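Local coordinates for protein beta-d-glucoside glucohydrolase (Hypocrea jecorina, PDB 3ZZ1) that probably hydrolyses terminal, non-reducing beta-D-glucosyl residues to release beta-D-glucose, as a secreted family 3 glycosidase of cellulose breakdown, at residues Y530-T541 with E553-F562; V687-I695 with R705-A713. One frame throughout, in Å; residues are numbered along the deposited sequence. Where two conformers were deposited one is given.

Contact 1. Residues Y530-T541 with E553-F562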
ATOM      1  N   TYR A 530       8.203  -5.223   5.481  1.00 11.92           N
ATOM      2  CA  TYR A 530       8.800  -4.386   6.523  1.00 11.81           C
ATOM      3  C   TYR A 530       9.701  -5.245   7.410  1.00 11.94           C
ATOM      4  O   TYR A 530       9.653  -6.475   7.336  1.00 11.81           O
ATOM      5  CB  TYR A 530       7.732  -3.657   7.359  1.00 11.70           C
ATOM      6  CG  TYR A 530       6.529  -4.488   7.745  1.00 11.64           C
ATOM      7  CD1 TYR A 530       6.617  -5.477   8.728  1.00 11.64           C
ATOM      8  CD2 TYR A 530       5.292  -4.269   7.139  1.00 11.65           C
ATOM      9  CE1 TYR A 530       5.506  -6.234   9.087  1.00 11.25           C
ATOM     10  CE2 TYR A 530       4.180  -5.022   7.486  1.00 11.55           C
ATOM     11  CZ  TYR A 530       4.292  -6.000   8.461  1.00 11.67           C
ATOM     12  OH  TYR A 530       3.184  -6.741   8.806  1.00 12.07           O
ATOM     13  N   THR A 531      10.525  -4.589   8.227  1.00 12.09           N
ATOM     14  CA  THR A 531      11.454  -5.259   9.131  1.00 12.16           C
ATOM     15  C   THR A 531      10.802  -5.548  10.486  1.00 12.47           C
ATOM     16  O   THR A 531      10.168  -4.675  11.075  1.00 12.20           O
ATOM     17  CB  THR A 531      12.739  -4.404   9.345  1.00 12.16           C
ATOM     18  OG1 THR A 531      13.493  -4.345   8.131  1.00 11.88           O
ATOM     19  CG2 THR A 531      13.618  -4.986  10.446  1.00 11.73           C
ATOM     20  N   ILE A 532      10.949  -6.784  10.960  1.00 13.01           N
ATOM     21  CA  ILE A 532      10.548  -7.151  12.317  1.00 13.33           C
ATOM     22  C   ILE A 532      11.813  -7.240  13.163  1.00 13.80           C
ATOM     23  O   ILE A 532      12.629  -8.166  13.005  1.00 13.76           O
ATOM     24  CB  ILE A 532       9.727  -8.472  12.364  1.00 13.49           C
ATOM     25  CG1 ILE A 532       8.430  -8.321  11.552  1.00 13.24           C
ATOM     26  CG2 ILE A 532       9.435  -8.880  13.827  1.00 12.71           C
ATOM     27  CD1 ILE A 532       7.651  -9.609  11.338  1.00 12.47           C
ATOM     28  N   ALA A 533      11.981  -6.253  14.039  1.00 13.96           N
ATOM     29  CA  ALA A 533      13.185  -6.138  14.858  1.00 14.41           C
ATOM     30  C   ALA A 533      13.133  -7.051  16.076  1.00 14.88           C
ATOM     31  O   ALA A 533      12.090  -7.638  16.379  1.00 14.97           O
ATOM     32  CB  ALA A 533      13.382  -4.699  15.299  1.00 14.21           C
ATOM     33  N   LYS A 534      14.268  -7.156  16.768  1.00 15.39           N
ATOM     34  CA  LYS A 534      14.346  -7.852  18.053  1.00 15.76           C
ATOM     35  C   LYS A 534      13.943  -6.940  19.212  1.00 16.02           C
ATOM     36  O   LYS A 534      13.635  -7.419  20.306  1.00 16.21           O
ATOM     37  CB  LYS A 534      15.758  -8.404  18.287  1.00 15.84           C
ATOM     38  CG  LYS A 534      16.177  -9.485  17.308  1.00 15.96           C
ATOM     39  CD  LYS A 534      17.498 -10.125  17.708  1.00 16.06           C
ATOM     40  CE  LYS A 534      17.940 -11.127  16.662  1.00 16.91           C
ATOM     41  NZ  LYS A 534      19.227 -11.788  17.008  1.00 18.23           N
ATOM     42  N   SER A 535      13.944  -5.631  18.964  1.00 16.09           N
ATOM     43  CA  SER A 535      13.656  -4.631  19.992  1.00 16.34           C
ATOM     44  C   SER A 535      12.956  -3.412  19.384  1.00 16.55           C
ATOM     45  O   SER A 535      13.247  -3.044  18.245  1.00 16.90           O
ATOM     46  CB  SER A 535      14.960  -4.196  20.671  1.00 16.26           C
ATOM     47  OG  SER A 535      14.724  -3.206  21.658  1.00 16.15           O
ATOM     48  N   PRO A 536      12.032  -2.781  20.136  1.00 16.62           N
ATOM     49  CA  PRO A 536      11.420  -1.538  19.651  1.00 16.89           C
ATOM     50  C   PRO A 536      12.460  -0.434  19.443  1.00 17.07           C
ATOM     51  O   PRO A 536      12.265   0.455  18.609  1.00 16.87           O
ATOM     52  CB  PRO A 536      10.470  -1.140  20.788  1.00 16.71           C
ATOM     53  CG  PRO A 536      10.215  -2.390  21.542  1.00 16.89           C
ATOM     54  CD  PRO A 536      11.478  -3.194  21.439  1.00 16.70           C
ATOM     55  N   ASN A 537      13.557  -0.510  20.194  1.00 17.16           N
ATOM     56  CA  ASN A 537      14.604   0.503  20.154  1.00 17.59           C
ATOM     57  C   ASN A 537      15.528   0.378  18.942  1.00 17.59           C
ATOM     58  O   ASN A 537      16.381   1.244  18.717  1.00 17.69           O
ATOM     59  CB  ASN A 537      15.412   0.487  21.457  1.00 17.62           C
ATOM     60  CG  ASN A 537      14.560   0.798  22.675  1.00 18.42           C
ATOM     61  OD1 ASN A 537      14.441  -0.020  23.582  1.00 19.14           O
ATOM     62  ND2 ASN A 537      13.949   1.982  22.689  1.00 19.27           N
ATOM     63  N   ASP A 538      15.357  -0.696  18.170  1.00 17.44           N
ATOM     64  CA  ASP A 538      16.135  -0.896  16.946  1.00 17.35           C
ATOM     65  C   ASP A 538      15.619  -0.045  15.776  1.00 17.25           C
ATOM     66  O   ASP A 538      16.367   0.244  14.838  1.00 17.31           O
ATOM     67  CB  ASP A 538      16.183  -2.378  16.560  1.00 17.41           C
ATOM     68  CG  ASP A 538      16.970  -3.225  17.555  1.00 17.31           C
ATOM     69  OD1 ASP A 538      17.814  -2.683  18.295  1.00 17.55           O
ATOM     70  OD2 ASP A 538      16.744  -4.450  17.590  1.00 18.10           O
ATOM     71  N   TYR A 539      14.350   0.351  15.835  1.00 16.91           N
ATOM     72  CA  TYR A 539      13.789   1.279  14.854  1.00 16.72           C
ATOM     73  C   TYR A 539      14.299   2.691  15.116  1.00 16.58           C
ATOM     74  O   TYR A 539      14.420   3.109  16.267  1.00 16.46           O
ATOM     75  CB  TYR A 539      12.258   1.237  14.878  1.00 16.55           C
ATOM     76  CG  TYR A 539      11.699  -0.132  14.550  1.00 16.37           C
ATOM     77  CD1 TYR A 539      11.690  -0.610  13.238  1.00 16.36           C
ATOM     78  CD2 TYR A 539      11.188  -0.952  15.555  1.00 16.39           C
ATOM     79  CE1 TYR A 539      11.178  -1.877  12.935  1.00 16.67           C
ATOM     80  CE2 TYR A 539      10.674  -2.217  15.261  1.00 16.63           C
ATOM     81  CZ  TYR A 539      10.673  -2.672  13.956  1.00 16.10           C
ATOM     82  OH  TYR A 539      10.164  -3.918  13.680  1.00 15.56           O
ATOM     83  N   ASN A 540      14.604   3.416  14.045  1.00 16.47           N
ATOM     84  CA  ASN A 540      15.207   4.740  14.168  1.00 16.33           C
ATOM     85  C   ASN A 540      14.226   5.915  14.090  1.00 16.31           C
ATOM     86  O   ASN A 540      14.642   7.076  14.103  1.00 16.41           O
ATOM     87  CB  ASN A 540      16.368   4.913  13.172  1.00 16.25           C
ATOM     88  CG  ASN A 540      15.913   4.927  11.714  1.00 16.05           C
ATOM     89  OD1 ASN A 540      14.850   4.406  11.363  1.00 15.26           O
ATOM     90  ND2 ASN A 540      16.735   5.520  10.854  1.00 14.62           N
ATOM     91  N   THR A 541      12.932   5.612  14.010  1.00 16.28           N
ATOM     92  CA  THR A 541      11.893   6.650  14.041  1.00 16.30           C
ATOM     93  C   THR A 541      10.802   6.333  15.059  1.00 16.34           C
ATOM     94  O   THR A 541      10.589   5.171  15.413  1.00 16.19           O
ATOM     95  CB  THR A 541      11.229   6.881  12.653  1.00 16.34           C
ATOM     96  OG1 THR A 541      10.725   5.644  12.141  1.00 16.11           O
ATOM     97  CG2 THR A 541      12.214   7.468  11.660  1.00 16.43           C
ATOM     98  N   GLU A 553      16.584  11.068   9.909  1.00 13.36           N
ATOM     99  CA  GLU A 553      17.079   9.785   9.397  1.00 13.04           C
ATOM    100  C   GLU A 553      17.311   9.805   7.885  1.00 12.70           C
ATOM    101  O   GLU A 553      18.074   8.997   7.366  1.00 12.91           O
ATOM    102  CB  GLU A 553      16.159   8.620   9.799  1.00 12.98           C
ATOM    103  CG  GLU A 553      14.785   8.577   9.122  1.00 12.86           C
ATOM    104  CD  GLU A 553      13.822   9.646   9.627  1.00 12.93           C
ATOM    105  OE1 GLU A 553      14.079  10.250  10.693  1.00 12.42           O
ATOM    106  OE2 GLU A 553      12.797   9.880   8.956  1.00 13.39           O
ATOM    107  N   GLY A 554      16.644  10.724   7.188  1.00 12.47           N
ATOM    108  CA  GLY A 554      16.819  10.894   5.746  1.00 11.80           C
ATOM    109  C   GLY A 554      16.435   9.654   4.962  1.00 11.63           C
ATOM    110  O   GLY A 554      15.328   9.133   5.116  1.00 11.53           O
ATOM    111  N   LEU A 555      17.360   9.178   4.133  1.00 11.40           N
ATOM    112  CA  LEU A 555      17.115   8.026   3.262  1.00 11.43           C
ATOM    113  C   LEU A 555      17.105   6.677   3.985  1.00 11.50           C
ATOM    114  O   LEU A 555      16.723   5.664   3.398  1.00 11.82           O
ATOM    115  CB  LEU A 555      18.156   7.979   2.140  1.00 11.21           C
ATOM    116  CG  LEU A 555      18.174   9.114   1.118  1.00 10.27           C
ATOM    117  CD1 LEU A 555      19.355   8.907   0.185  1.00  8.06           C
ATOM    118  CD2 LEU A 555      16.854   9.170   0.336  1.00  8.96           C
ATOM    119  N   PHE A 556      17.517   6.670   5.249  1.00 11.53           N
ATOM    120  CA  PHE A 556      17.744   5.428   5.989  1.00 11.49           C
ATOM    121  C   PHE A 556      16.552   5.045   6.865  1.00 11.51           C
ATOM    122  O   PHE A 556      16.567   5.255   8.080  1.00 11.63           O
ATOM    123  CB  PHE A 556      19.031   5.531   6.822  1.00 11.31           C
ATOM    124  CG  PHE A 556      20.277   5.725   6.002  1.00 10.70           C
ATOM    125  CD1 PHE A 556      20.602   6.977   5.478  1.00  9.42           C
ATOM    126  CD2 PHE A 556      21.138   4.655   5.762  1.00 10.20           C
ATOM    127  CE1 PHE A 556      21.755   7.160   4.721  1.00  8.45           C
ATOM    128  CE2 PHE A 556      22.297   4.830   5.006  1.00  9.43           C
ATOM    129  CZ  PHE A 556      22.604   6.087   4.481  1.00  9.38           C
ATOM    130  N   ILE A 557      15.516   4.498   6.231  1.00 11.66           N
ATOM    131  CA  ILE A 557      14.345   3.973   6.937  1.00 11.74           C
ATOM    132  C   ILE A 557      14.299   2.445   6.862  1.00 11.90           C
ATOM    133  O   ILE A 557      14.858   1.842   5.935  1.00 11.95           O
ATOM    134  CB  ILE A 557      13.002   4.589   6.422  1.00 11.66           C
ATOM    135  CG1 ILE A 557      12.688   4.144   4.984  1.00 11.77           C
ATOM    136  CG2 ILE A 557      13.034   6.117   6.559  1.00 11.95           C
ATOM    137  CD1 ILE A 557      11.245   4.412   4.530  1.00 11.48           C
ATOM    138  N   ASP A 558      13.640   1.836   7.848  1.00 12.01           N
ATOM    139  CA  ASP A 558      13.453   0.381   7.918  1.00 12.30           C
ATOM    140  C   ASP A 558      14.769  -0.368   7.657  1.00 12.18           C
ATOM    141  O   ASP A 558      15.768  -0.100   8.322  1.00 12.35           O
ATOM    142  CB  ASP A 558      12.320  -0.070   6.978  1.00 12.32           C
ATOM    143  CG  ASP A 558      11.822  -1.482   7.285  1.00 12.49           C
ATOM    144  OD1 ASP A 558      10.990  -1.656   8.202  1.00 12.36           O
ATOM    145  OD2 ASP A 558      12.252  -2.417   6.586  1.00 12.63           O
ATOM    146  N   TYR A 559      14.783  -1.272   6.679  1.00 12.39           N
ATOM    147  CA  TYR A 559      15.937  -2.150   6.448  1.00 12.32           C
ATOM    148  C   TYR A 559      17.230  -1.400   6.113  1.00 12.37           C
ATOM    149  O   TYR A 559      18.324  -1.902   6.365  1.00 12.46           O
ATOM    150  CB  TYR A 559      15.626  -3.227   5.398  1.00 12.29           C
ATOM    151  CG  TYR A 559      15.541  -2.755   3.959  1.00 11.90           C
ATOM    152  CD1 TYR A 559      16.673  -2.744   3.146  1.00 11.89           C
ATOM    153  CD2 TYR A 559      14.326  -2.356   3.400  1.00 11.54           C
ATOM    154  CE1 TYR A 559      16.609  -2.325   1.819  1.00 10.98           C
ATOM    155  CE2 TYR A 559      14.249  -1.932   2.075  1.00 10.80           C
ATOM    156  CZ  TYR A 559      15.401  -1.920   1.292  1.00 10.91           C
ATOM    157  OH  TYR A 559      15.351  -1.515  -0.023  1.00 11.27           O
ATOM    158  N   LYS A 560      17.093  -0.199   5.557  1.00 12.36           N
ATOM    159  CA  LYS A 560      18.241   0.643   5.227  1.00 12.25           C
ATOM    160  C   LYS A 560      18.932   1.140   6.500  1.00 12.29           C
ATOM    161  O   LYS A 560      20.157   1.250   6.541  1.00 12.35           O
ATOM    162  CB  LYS A 560      17.808   1.814   4.333  1.00 12.26           C
ATOM    163  CG  LYS A 560      17.175   1.369   3.020  1.00 12.03           C
ATOM    164  CD  LYS A 560      16.262   2.434   2.432  1.00 13.02           C
ATOM    165  CE  LYS A 560      15.712   1.979   1.093  1.00 12.78           C
ATOM    166  NZ  LYS A 560      14.727   2.948   0.557  1.00 13.53           N
ATOM    167  N   HIS A 561      18.145   1.415   7.536  1.00 12.29           N
ATOM    168  CA  HIS A 561      18.693   1.764   8.846  1.00 12.63           C
ATOM    169  C   HIS A 561      19.363   0.559   9.514  1.00 12.89           C
ATOM    170  O   HIS A 561      20.442   0.684  10.093  1.00 12.87           O
ATOM    171  CB  HIS A 561      17.613   2.356   9.762  1.00 12.27           C
ATOM    172  CG  HIS A 561      17.956   2.281  11.219  1.00 12.23           C
ATOM    173  ND1 HIS A 561      19.017   2.970  11.773  1.00 12.15           N
ATOM    174  CD2 HIS A 561      17.390   1.585  12.232  1.00 11.43           C
ATOM    175  CE1 HIS A 561      19.086   2.703  13.065  1.00 11.21           C
ATOM    176  NE2 HIS A 561      18.109   1.866  13.368  1.00 11.80           N
ATOM    177  N   PHE A 562      18.717  -0.601   9.424  1.00 13.33           N
ATOM    178  CA  PHE A 562      19.236  -1.829  10.019  1.00 13.84           C
ATOM    179  C   PHE A 562      20.553  -2.265   9.387  1.00 14.16           C
ATOM    180  O   PHE A 562      21.444  -2.737  10.082  1.00 14.27           O
ATOM    181  CB  PHE A 562      18.193  -2.950   9.955  1.00 13.69           C
ATOM    182  CG  PHE A 562      17.112  -2.822  10.992  1.00 13.79           C
ATOM    183  CD1 PHE A 562      16.126  -1.841  10.877  1.00 13.52           C
ATOM    184  CD2 PHE A 562      17.085  -3.672  12.091  1.00 13.65           C
ATOM    185  CE1 PHE A 562      15.132  -1.708  11.833  1.00 13.20           C
ATOM    186  CE2 PHE A 562      16.095  -3.548  13.062  1.00 13.63           C
ATOM    187  CZ  PHE A 562      15.113  -2.564  12.930  1.00 13.95           C
TER
HETATM  188  O   HOH W   1      18.163   2.462  16.254  1.00 30.11           O
HETATM  189  O   HOH W   2      14.866   9.692  13.110  1.00 16.44           O
HETATM  190  O   HOH W   3      12.517   4.245   9.731  1.00 21.66           O
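With its CG anti to the backbone N (chi1 -164°), Asp558 extends its carboxylate to Thr531, whose own chi1 of -68° sets OG1 beside the backbone N, bringing the hydroxyl to the same side as the amide, toward the carboxylate. Thr531 N donates to the syn lone pair of Asp558 OD1 at 3.0 Å. The hydroxyl takes the other oxygen, Thr531 OG1 lying 2.8 Å from Asp558 OD2 and well above the carboxylate plane. Replacing Asp558 with alanine is likely to leave the amide and hydroxyl of Thr531 without the carboxylate that takes both, and the threonine freer to turn. The other branch of Thr531 serves the apolar side: CG2 sits over the centre of the Phe562 ring, 3.7 Å from its centroid. Ala533 CB meets the edge of that ring, and the same ring turns its edge to the face of Tyr539 in an offset edge-to-face pair. Tyr539 OH in turn donates to Thr531 O and accepts from Ala533 N, tying the bend of 530-541 together. Farther along, Asn540 lies flat on His561, amide and ring planes 10° apart, with CB above the middle of the imidazole. Its ND2 donates almost straight along the carbonyl direction of Phe556, the Asn540 ND2 to Phe556 O distance being 2.8 Å, while a water links Asn540 OD1 to Asp558 N. His561 NE2 gives a weak bond to Asp538 O. Within the family 3 C-terminal domain, the contact packs the loop between helix 510-518 and strand 548-549 against helix 559-564 and the turn leading into it; Ile557 and Lys560 touch helix 178-194, and Glu553 forms a salt bridge with Lys119.

Contact 2. Residues V687-I695 with R705-A713; sequences VVPSGSFGI and RLTSTLSVA
Leu710 O receives the amide of Phe693 at 2.6 Å from Phe693 N, the shortest of six backbone bonds that join the two strands, and Ser692 CA adds a longer, bent CA-H...O contact to the same oxygen. The return bond runs from Leu710 N to Phe693 O. Gly691 with Val712 and Ile695 with Ser708 make the other two hydrogen-bonded pairs of this antiparallel hairpin, with Gly691 N meeting Val712 O at 2.7 Å and nearly straight, 178° at the hydrogen. The backbone angles of Gly691 would press a CB into the carbonyl oxygen of Ser690, which calls for glycine here.

Phe693, Ile695, Leu710 and Val712 share one face, with Ser708 also on it. Phe693 has CG beside its backbone N (chi1 -74°), which carries the ring along the strand until CE1 comes 3.5 Å from Val712 CG2; the edge of the ring also borders Leu710 O. Val712 and Val688 cross at about a right angle, CG1 to CG1 4.0 Å. Ile695 reaches diagonally past its own partner, Ser708, laying CD1 3.8 Å from Leu710 CB. This face turns inward: Ile695 touches Leu635 and Ile637 of strand 629-638, Phe693 meets Tyr639 edge-to-face, and Leu710 reaches Ser591 of strand 582-591. On the opposite, exposed face, Ser692 OG rests against Thr709 CB at 3.5 Å, beside Ser711. Main-chain bonds thus fix the register, while a mostly apolar face and a hydroxylated one are consistent with a fibronectin type III-like beta-sandwich, in a hairpin whose second strand forms the sheet edge.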
ATOM      1  N   VAL A 687      20.495  11.592 -11.381  1.00 13.70           N
ATOM      2  CA  VAL A 687      21.827  11.386 -11.927  1.00 13.87           C
ATOM      3  C   VAL A 687      22.264   9.942 -11.705  1.00 14.09           C
ATOM      4  O   VAL A 687      22.090   9.396 -10.614  1.00 14.25           O
ATOM      5  CB  VAL A 687      22.853  12.368 -11.283  1.00 14.03           C
ATOM      6  CG1 VAL A 687      24.276  12.133 -11.823  1.00 13.48           C
ATOM      7  CG2 VAL A 687      22.422  13.829 -11.507  1.00 14.04           C
ATOM      8  N   VAL A 688      22.809   9.328 -12.752  1.00 14.17           N
ATOM      9  CA  VAL A 688      23.478   8.039 -12.634  1.00 14.14           C
ATOM     10  C   VAL A 688      24.963   8.295 -12.399  1.00 14.25           C
ATOM     11  O   VAL A 688      25.643   8.837 -13.274  1.00 14.65           O
ATOM     12  CB  VAL A 688      23.311   7.172 -13.907  1.00 14.11           C
ATOM     13  CG1 VAL A 688      24.074   5.859 -13.763  1.00 13.57           C
ATOM     14  CG2 VAL A 688      21.836   6.902 -14.193  1.00 13.91           C
ATOM     15  N   PRO A 689      25.475   7.915 -11.216  1.00 14.44           N
ATOM     16  CA  PRO A 689      26.911   8.074 -10.970  1.00 14.39           C
ATOM     17  C   PRO A 689      27.731   7.064 -11.763  1.00 14.18           C
ATOM     18  O   PRO A 689      27.239   5.973 -12.062  1.00 14.30           O
ATOM     19  CB  PRO A 689      27.044   7.784  -9.473  1.00 14.50           C
ATOM     20  CG  PRO A 689      25.899   6.872  -9.167  1.00 14.54           C
ATOM     21  CD  PRO A 689      24.779   7.294 -10.071  1.00 14.35           C
ATOM     22  N   SER A 690      28.957   7.438 -12.121  1.00 13.99           N
ATOM     23  CA  SER A 690      29.872   6.504 -12.760  0.50 13.74           C
ATOM     24  C   SER A 690      30.475   5.588 -11.696  1.00 13.73           C
ATOM     25  O   SER A 690      30.472   5.915 -10.504  1.00 13.60           O
ATOM     26  CB  SER A 690      30.965   7.243 -13.536  0.50 13.75           C
ATOM     27  OG  SER A 690      31.854   7.916 -12.666  0.50 13.41           O
ATOM     28  N   GLY A 691      30.972   4.434 -12.130  1.00 13.57           N
ATOM     29  CA  GLY A 691      31.574   3.477 -11.220  1.00 13.61           C
ATOM     30  C   GLY A 691      30.921   2.110 -11.268  1.00 13.75           C
ATOM     31  O   GLY A 691      30.072   1.842 -12.127  1.00 13.66           O
ATOM     32  N   SER A 692      31.327   1.254 -10.334  1.00 13.70           N
ATOM     33  CA  SER A 692      30.844  -0.114 -10.250  1.00 13.90           C
ATOM     34  C   SER A 692      29.718  -0.229  -9.220  1.00 13.83           C
ATOM     35  O   SER A 692      29.909   0.055  -8.028  1.00 13.99           O
ATOM     36  CB  SER A 692      31.999  -1.058  -9.899  1.00 14.03           C
ATOM     37  OG  SER A 692      31.592  -2.409  -9.998  1.00 15.12           O
ATOM     38  N   PHE A 693      28.542  -0.623  -9.702  1.00 13.60           N
ATOM     39  CA  PHE A 693      27.372  -0.859  -8.866  1.00 13.52           C
ATOM     40  C   PHE A 693      27.400  -2.293  -8.369  1.00 13.61           C
ATOM     41  O   PHE A 693      27.583  -3.222  -9.157  1.00 13.91           O
ATOM     42  CB  PHE A 693      26.085  -0.660  -9.672  1.00 13.37           C
ATOM     43  CG  PHE A 693      25.742   0.778  -9.961  1.00 12.63           C
ATOM     44  CD1 PHE A 693      26.404   1.488 -10.957  1.00 13.02           C
ATOM     45  CD2 PHE A 693      24.717   1.408  -9.266  1.00 12.53           C
ATOM     46  CE1 PHE A 693      26.067   2.817 -11.232  1.00 12.50           C
ATOM     47  CE2 PHE A 693      24.371   2.732  -9.541  1.00 11.75           C
ATOM     48  CZ  PHE A 693      25.050   3.434 -10.524  1.00 12.08           C
ATOM     49  N   GLY A 694      27.214  -2.480  -7.068  1.00 13.51           N
ATOM     50  CA  GLY A 694      27.084  -3.820  -6.502  1.00 13.51           C
ATOM     51  C   GLY A 694      25.750  -4.444  -6.882  1.00 13.49           C
ATOM     52  O   GLY A 694      24.695  -3.825  -6.716  1.00 13.33           O
ATOM     53  N   ILE A 695      25.800  -5.665  -7.406  1.00 13.34           N
ATOM     54  CA  ILE A 695      24.591  -6.401  -7.769  1.00 13.18           C
ATOM     55  C   ILE A 695      24.431  -7.589  -6.824  1.00 13.35           C
ATOM     56  O   ILE A 695      25.299  -8.460  -6.757  1.00 13.49           O
ATOM     57  CB  ILE A 695      24.629  -6.855  -9.253  1.00 13.07           C
ATOM     58  CG1 ILE A 695      24.789  -5.643 -10.190  1.00 12.66           C
ATOM     59  CG2 ILE A 695      23.402  -7.702  -9.616  1.00 12.83           C
ATOM     60  CD1 ILE A 695      23.696  -4.578 -10.068  1.00 13.18           C
ATOM     61  N   ARG A 705      22.337 -14.683  -2.229  1.00 12.95           N
ATOM     62  CA  ARG A 705      22.841 -15.944  -2.769  1.00 12.99           C
ATOM     63  C   ARG A 705      23.966 -15.724  -3.767  1.00 12.91           C
ATOM     64  O   ARG A 705      24.933 -16.484  -3.796  1.00 13.25           O
ATOM     65  CB  ARG A 705      21.708 -16.733  -3.435  1.00 12.98           C
ATOM     66  CG  ARG A 705      20.538 -17.054  -2.516  1.00 13.00           C
ATOM     67  CD  ARG A 705      20.950 -17.995  -1.391  1.00 13.19           C
ATOM     68  NE  ARG A 705      19.873 -18.171  -0.421  1.00 13.46           N
ATOM     69  CZ  ARG A 705      18.879 -19.042  -0.552  1.00 12.95           C
ATOM     70  NH1 ARG A 705      18.818 -19.831  -1.617  1.00 12.80           N
ATOM     71  NH2 ARG A 705      17.943 -19.122   0.381  1.00 12.19           N
ATOM     72  N   LEU A 706      23.831 -14.687  -4.590  1.00 12.78           N
ATOM     73  CA  LEU A 706      24.805 -14.405  -5.644  1.00 12.78           C
ATOM     74  C   LEU A 706      25.066 -12.912  -5.763  1.00 12.85           C
ATOM     75  O   LEU A 706      24.171 -12.100  -5.523  1.00 12.93           O
ATOM     76  CB  LEU A 706      24.305 -14.939  -6.988  1.00 12.58           C
ATOM     77  CG  LEU A 706      24.064 -16.437  -7.189  1.00 12.58           C
ATOM     78  CD1 LEU A 706      23.260 -16.625  -8.465  1.00 12.05           C
ATOM     79  CD2 LEU A 706      25.365 -17.243  -7.241  1.00 11.57           C
ATOM     80  N   THR A 707      26.296 -12.561  -6.127  1.00 13.06           N
ATOM     81  CA  THR A 707      26.683 -11.168  -6.339  1.00 13.31           C
ATOM     82  C   THR A 707      27.401 -11.009  -7.666  1.00 13.30           C
ATOM     83  O   THR A 707      28.113 -11.908  -8.113  1.00 12.99           O
ATOM     84  CB  THR A 707      27.619 -10.619  -5.224  1.00 13.32           C
ATOM     85  OG1 THR A 707      28.842 -11.367  -5.202  1.00 14.24           O
ATOM     86  CG2 THR A 707      26.955 -10.677  -3.854  1.00 13.16           C
ATOM     87  N   SER A 708      27.205  -9.850  -8.280  1.00 13.58           N
ATOM     88  CA  SER A 708      27.926  -9.454  -9.480  1.00 13.67           C
ATOM     89  C   SER A 708      28.154  -7.943  -9.419  1.00 13.92           C
ATOM     90  O   SER A 708      28.042  -7.332  -8.350  1.00 13.51           O
ATOM     91  CB  SER A 708      27.133  -9.841 -10.731  1.00 13.78           C
ATOM     92  OG  SER A 708      27.929  -9.754 -11.907  1.00 14.70           O
ATOM     93  N   THR A 709      28.484  -7.350 -10.563  1.00 14.22           N
ATOM     94  CA  THR A 709      28.709  -5.914 -10.661  1.00 14.66           C
ATOM     95  C   THR A 709      28.078  -5.357 -11.932  1.00 14.84           C
ATOM     96  O   THR A 709      27.953  -6.055 -12.946  1.00 14.70           O
ATOM     97  CB  THR A 709      30.219  -5.562 -10.675  1.00 14.76           C
ATOM     98  OG1 THR A 709      30.880  -6.328 -11.687  1.00 14.93           O
ATOM     99  CG2 THR A 709      30.870  -5.837  -9.315  1.00 15.04           C
ATOM    100  N   LEU A 710      27.665  -4.098 -11.860  1.00 15.09           N
ATOM    101  CA  LEU A 710      27.220  -3.365 -13.029  1.00 15.37           C
ATOM    102  C   LEU A 710      28.130  -2.147 -13.148  1.00 15.71           C
ATOM    103  O   LEU A 710      28.259  -1.360 -12.209  1.00 15.73           O
ATOM    104  CB  LEU A 710      25.744  -2.966 -12.897  1.00 15.39           C
ATOM    105  CG  LEU A 710      25.024  -2.504 -14.171  1.00 15.11           C
ATOM    106  CD1 LEU A 710      23.549  -2.871 -14.106  1.00 14.86           C
ATOM    107  CD2 LEU A 710      25.200  -1.013 -14.413  1.00 13.70           C
ATOM    108  N   SER A 711      28.768  -2.010 -14.304  1.00 15.95           N
ATOM    109  CA  SER A 711      29.785  -1.001 -14.508  1.00 16.46           C
ATOM    110  C   SER A 711      29.279   0.143 -15.384  1.00 16.59           C
ATOM    111  O   SER A 711      28.855  -0.075 -16.517  1.00 16.56           O
ATOM    112  CB  SER A 711      31.024  -1.650 -15.133  1.00 16.60           C
ATOM    113  OG  SER A 711      32.006  -0.685 -15.440  1.00 17.40           O
ATOM    114  N   VAL A 712      29.329   1.359 -14.842  1.00 16.79           N
ATOM    115  CA  VAL A 712      28.955   2.573 -15.576  1.00 16.86           C
ATOM    116  C   VAL A 712      30.200   3.450 -15.765  1.00 17.16           C
ATOM    117  O   VAL A 712      30.814   3.876 -14.786  1.00 17.45           O
ATOM    118  CB  VAL A 712      27.841   3.360 -14.833  1.00 16.78           C
ATOM    119  CG1 VAL A 712      27.459   4.621 -15.598  1.00 16.34           C
ATOM    120  CG2 VAL A 712      26.616   2.480 -14.624  1.00 16.42           C
ATOM    121  N   ALA A 713      30.568   3.705 -17.020  1.00 17.39           N
ATOM    122  CA  ALA A 713      31.790   4.460 -17.346  1.00 17.85           C
ATOM    123  C   ALA A 713      31.736   5.919 -16.883  1.00 17.99           C
ATOM    124  O   ALA A 713      30.669   6.535 -16.870  1.00 18.33           O
ATOM    125  CB  ALA A 713      32.088   4.387 -18.841  1.00 17.64           C
TER

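The two contacts follow one another along the chain, with centres about 25 Å apart and nearest atoms about 11 Å apart, and they share no strand or helix. Contact 1 is the more buried, joining a loop to a helix start and the turn before it in the family 3 C-terminal domain; contact 2 lies farther from the centre of the chain, at the edge of a four-stranded sheet in the fibronectin type III-like region. Their buried areas are similar, but the means differ. Contact 1, with irregular backbone, relies on side-chain bonds and bridging waters for its polar groups and on ring contacts for its apolar ones, whereas contact 2 uses regular main-chain pairing between a largely apolar face and a hydroxylated one.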